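Long-range contact in metallocarboxypeptidase (Trypanosoma cruzi, PDB 3DWC), which probably removes C-terminal amino acids other than proline from peptides, as a metal-dependent carboxypeptidase of the M32 family: residues Leu171-Leu182 with Pro359-Arg370. Residues are numbered along the deposited sequence; the frame is centred on the assembly and turned at random.
Sequences LDEIFGNVRSWL and PLHVMLRYEIER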
# COMPACT_ATOMS: atom_id res chain seq x y z
N LEU B 171 15.61 17.39 -31.77
CA LEU B 171 14.41 16.56 -31.98
C LEU B 171 13.93 16.56 -33.45
O LEU B 171 13.61 15.50 -34.00
CB LEU B 171 13.24 17.03 -31.11
CG LEU B 171 12.88 16.33 -29.81
CD1 LEU B 171 11.47 16.79 -29.33
CD2 LEU B 171 12.95 14.82 -29.95
N ASP B 172 13.84 17.72 -34.07
CA ASP B 172 13.53 17.82 -35.50
C ASP B 172 14.55 17.10 -36.39
O ASP B 172 14.16 16.54 -37.41
CB ASP B 172 13.45 19.29 -35.97
CG ASP B 172 12.13 19.96 -35.57
OD1 ASP B 172 12.05 21.20 -35.73
OD2 ASP B 172 11.20 19.27 -35.09
N GLU B 173 15.83 17.16 -36.05
CA GLU B 173 16.87 16.41 -36.79
C GLU B 173 16.73 14.90 -36.62
O GLU B 173 16.94 14.14 -37.56
CB GLU B 173 18.26 16.80 -36.34
CG GLU B 173 18.71 18.23 -36.72
CD GLU B 173 19.90 18.71 -35.89
OE1 GLU B 173 20.41 17.91 -35.06
OE2 GLU B 173 20.32 19.88 -36.03
N ILE B 174 16.41 14.46 -35.41
CA ILE B 174 16.25 13.03 -35.13
C ILE B 174 15.05 12.46 -35.89
O ILE B 174 15.17 11.44 -36.55
CB ILE B 174 16.17 12.73 -33.62
CG1 ILE B 174 17.53 12.98 -32.96
CG2 ILE B 174 15.69 11.29 -33.37
CD1 ILE B 174 17.46 12.98 -31.42
N PHE B 175 13.90 13.14 -35.82
CA PHE B 175 12.70 12.64 -36.47
C PHE B 175 12.70 12.81 -37.98
O PHE B 175 12.16 11.99 -38.70
CB PHE B 175 11.46 13.24 -35.82
CG PHE B 175 11.07 12.56 -34.52
CD1 PHE B 175 10.60 11.26 -34.51
CD2 PHE B 175 11.24 13.21 -33.30
CE1 PHE B 175 10.29 10.61 -33.29
CE2 PHE B 175 10.91 12.59 -32.09
CZ PHE B 175 10.42 11.29 -32.09
N GLY B 176 13.31 13.88 -38.47
CA GLY B 176 13.59 14.03 -39.91
C GLY B 176 14.48 12.92 -40.43
O GLY B 176 14.28 12.45 -41.56
N ASN B 177 15.46 12.51 -39.62
CA ASN B 177 16.31 11.36 -39.97
C ASN B 177 15.44 10.12 -40.11
O ASN B 177 15.38 9.51 -41.16
CB ASN B 177 17.41 11.13 -38.95
CG ASN B 177 18.37 10.03 -39.38
OD1 ASN B 177 18.03 8.85 -39.38
ND2 ASN B 177 19.58 10.42 -39.73
N VAL B 178 14.68 9.79 -39.07
CA VAL B 178 13.71 8.67 -39.18
C VAL B 178 12.77 8.77 -40.41
O VAL B 178 12.55 7.78 -41.11
CB VAL B 178 12.88 8.49 -37.85
CG1 VAL B 178 11.78 7.37 -37.97
CG2 VAL B 178 13.81 8.21 -36.68
N ARG B 179 12.22 9.95 -40.66
CA ARG B 179 11.25 10.14 -41.74
C ARG B 179 11.86 9.88 -43.11
O ARG B 179 11.12 9.52 -44.03
CB ARG B 179 10.63 11.57 -41.71
CG ARG B 179 9.32 11.73 -42.50
CD ARG B 179 8.77 13.21 -42.53
NE ARG B 179 8.83 13.75 -41.18
CZ ARG B 179 9.75 14.60 -40.74
NH1 ARG B 179 9.73 14.98 -39.46
NH2 ARG B 179 10.70 15.10 -41.54
N SER B 180 13.18 10.08 -43.26
CA SER B 180 13.85 9.93 -44.53
C SER B 180 13.97 8.47 -44.98
O SER B 180 14.13 8.22 -46.19
CB SER B 180 15.25 10.60 -44.49
OG SER B 180 16.17 9.86 -43.69
N TRP B 181 13.91 7.52 -44.04
CA TRP B 181 14.16 6.07 -44.33
C TRP B 181 13.10 5.07 -43.87
O TRP B 181 12.97 4.01 -44.51
CB TRP B 181 15.57 5.61 -43.87
CG TRP B 181 15.87 5.83 -42.41
CD1 TRP B 181 16.54 6.89 -41.86
CD2 TRP B 181 15.50 4.98 -41.31
NE1 TRP B 181 16.61 6.75 -40.49
CE2 TRP B 181 15.96 5.59 -40.13
CE3 TRP B 181 14.82 3.75 -41.22
CZ2 TRP B 181 15.76 5.03 -38.89
CZ3 TRP B 181 14.63 3.20 -40.00
CH2 TRP B 181 15.10 3.84 -38.83
N LEU B 182 12.35 5.38 -42.79
CA LEU B 182 11.53 4.37 -42.12
C LEU B 182 10.26 4.02 -42.86
O LEU B 182 9.98 2.84 -42.97
CB LEU B 182 11.26 4.71 -40.63
CG LEU B 182 10.46 3.71 -39.78
CD1 LEU B 182 11.00 2.27 -39.95
CD2 LEU B 182 10.50 4.13 -38.31
N PRO B 359 7.65 3.33 -34.08
CA PRO B 359 8.20 4.67 -34.24
C PRO B 359 7.42 5.58 -35.23
O PRO B 359 7.46 6.80 -35.09
CB PRO B 359 9.59 4.41 -34.80
CG PRO B 359 9.55 3.05 -35.35
CD PRO B 359 8.66 2.32 -34.40
N LEU B 360 6.79 4.99 -36.23
CA LEU B 360 5.97 5.75 -37.14
C LEU B 360 4.75 6.39 -36.42
O LEU B 360 4.42 7.55 -36.68
CB LEU B 360 5.56 4.88 -38.32
CG LEU B 360 6.76 4.54 -39.20
CD1 LEU B 360 6.46 3.41 -40.17
CD2 LEU B 360 7.29 5.79 -39.92
N HIS B 361 4.15 5.68 -35.46
CA HIS B 361 3.08 6.23 -34.63
C HIS B 361 3.60 7.37 -33.75
O HIS B 361 2.95 8.39 -33.58
CB HIS B 361 2.46 5.13 -33.72
CG HIS B 361 1.69 4.06 -34.46
ND1 HIS B 361 0.32 4.11 -34.65
CD2 HIS B 361 2.09 2.90 -35.03
CE1 HIS B 361 -0.08 3.05 -35.32
NE2 HIS B 361 0.98 2.28 -35.55
N VAL B 362 4.81 7.22 -33.23
CA VAL B 362 5.43 8.23 -32.37
C VAL B 362 5.80 9.44 -33.21
O VAL B 362 5.50 10.57 -32.82
CB VAL B 362 6.68 7.63 -31.64
CG1 VAL B 362 7.50 8.71 -30.93
CG2 VAL B 362 6.24 6.51 -30.67
N MET B 363 6.46 9.21 -34.34
CA MET B 363 6.86 10.30 -35.20
C MET B 363 5.68 11.20 -35.56
O MET B 363 5.73 12.41 -35.47
CB MET B 363 7.43 9.79 -36.52
CG MET B 363 7.80 10.90 -37.44
SD MET B 363 9.02 10.37 -38.64
CE MET B 363 8.05 9.32 -39.70
N LEU B 364 4.61 10.58 -35.99
CA LEU B 364 3.41 11.36 -36.31
C LEU B 364 2.82 12.16 -35.14
O LEU B 364 2.22 13.23 -35.36
CB LEU B 364 2.37 10.47 -36.96
CG LEU B 364 1.15 9.86 -36.31
CD1 LEU B 364 0.09 10.85 -35.82
CD2 LEU B 364 0.59 8.98 -37.39
N ARG B 365 2.96 11.67 -33.91
CA ARG B 365 2.46 12.44 -32.78
C ARG B 365 3.40 13.58 -32.50
O ARG B 365 2.95 14.68 -32.17
CB ARG B 365 2.26 11.58 -31.57
CG ARG B 365 1.17 10.54 -31.74
CD ARG B 365 1.33 9.40 -30.72
NE ARG B 365 0.12 8.57 -30.62
CZ ARG B 365 -0.30 7.79 -31.61
NH1 ARG B 365 -1.40 7.07 -31.48
NH2 ARG B 365 0.36 7.75 -32.75
N TYR B 366 4.70 13.36 -32.68
CA TYR B 366 5.67 14.43 -32.50
C TYR B 366 5.28 15.64 -33.42
O TYR B 366 5.10 16.78 -32.96
CB TYR B 366 7.10 13.91 -32.76
CG TYR B 366 8.08 15.04 -32.90
CD1 TYR B 366 8.68 15.31 -34.11
CD2 TYR B 366 8.35 15.89 -31.83
CE1 TYR B 366 9.58 16.38 -34.24
CE2 TYR B 366 9.23 16.94 -31.95
CZ TYR B 366 9.83 17.18 -33.15
OH TYR B 366 10.67 18.23 -33.25
N GLU B 367 5.07 15.34 -34.69
CA GLU B 367 4.87 16.34 -35.71
C GLU B 367 3.62 17.18 -35.46
O GLU B 367 3.67 18.41 -35.52
CB GLU B 367 4.84 15.66 -37.09
CG GLU B 367 6.23 15.15 -37.44
CD GLU B 367 6.30 14.18 -38.60
OE1 GLU B 367 7.45 13.73 -38.87
OE2 GLU B 367 5.27 13.88 -39.23
N ILE B 368 2.54 16.52 -35.11
CA ILE B 368 1.31 17.18 -34.75
C ILE B 368 1.47 18.06 -33.51
O ILE B 368 1.11 19.25 -33.55
CB ILE B 368 0.18 16.17 -34.57
CG1 ILE B 368 -0.12 15.52 -35.93
CG2 ILE B 368 -1.07 16.86 -34.00
CD1 ILE B 368 -0.75 14.17 -35.84
N GLU B 369 2.05 17.51 -32.44
CA GLU B 369 2.30 18.28 -31.21
C GLU B 369 3.11 19.54 -31.47
O GLU B 369 2.76 20.64 -31.04
CB GLU B 369 3.03 17.41 -30.17
CG GLU B 369 2.12 16.41 -29.49
CD GLU B 369 2.74 15.81 -28.26
OE1 GLU B 369 3.95 16.03 -27.99
OE2 GLU B 369 2.00 15.08 -27.56
N ARG B 370 4.21 19.36 -32.18
CA ARG B 370 5.06 20.46 -32.62
C ARG B 370 4.29 21.51 -33.44
O ARG B 370 4.43 22.72 -33.20
CB ARG B 370 6.24 19.89 -33.43
CG ARG B 370 7.29 20.92 -33.86
CD ARG B 370 8.13 20.38 -35.01
NE ARG B 370 7.31 19.96 -36.17
CZ ARG B 370 7.75 19.24 -37.20
NH1 ARG B 370 9.02 18.83 -37.28
NH2 ARG B 370 6.92 18.92 -38.19
O HOH W 1 11.57 17.07 -38.79
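F175 and Y366 meet in an offset stack, centroids 4.6 Å apart and planes 21° from parallel, in a helix-helix crossing of the largely helical M32 carboxypeptidase fold. Segments 171-182 and 359-370, on helices 168-196 and 358-374, cross obliquely at 133° between their N-to-C directions, illustrating how charges can close one border of an apolar seam. CD2 of F175 lies 3.4 Å from CD1 of Y366, over one face of the tyrosine ring. M363 lies alongside F175, its CB near CD1 of the ring; CG anti to the backbone N (chi1 178°) and an extended chi2 carry its SD to within 3.7 Å of CB of R179. Farther along, CD2 of L182 presses on CG of P359 at 3.3 Å, and its CG meets CD2 of L360.

Along the border, NE and NH1 of R179 each hydrogen-bond OE1 of E367 in a side-on salt bridge, from above the carboxylate plane. OE2 of E367 has a hydrogen bond to Y393 and a salt bridge to K389, both on helix 382-394, consistent with a fixed carboxylate. A water accepts from NH1 of R179 at 2.9 Å and donates to O of D172 at 3.0 Å.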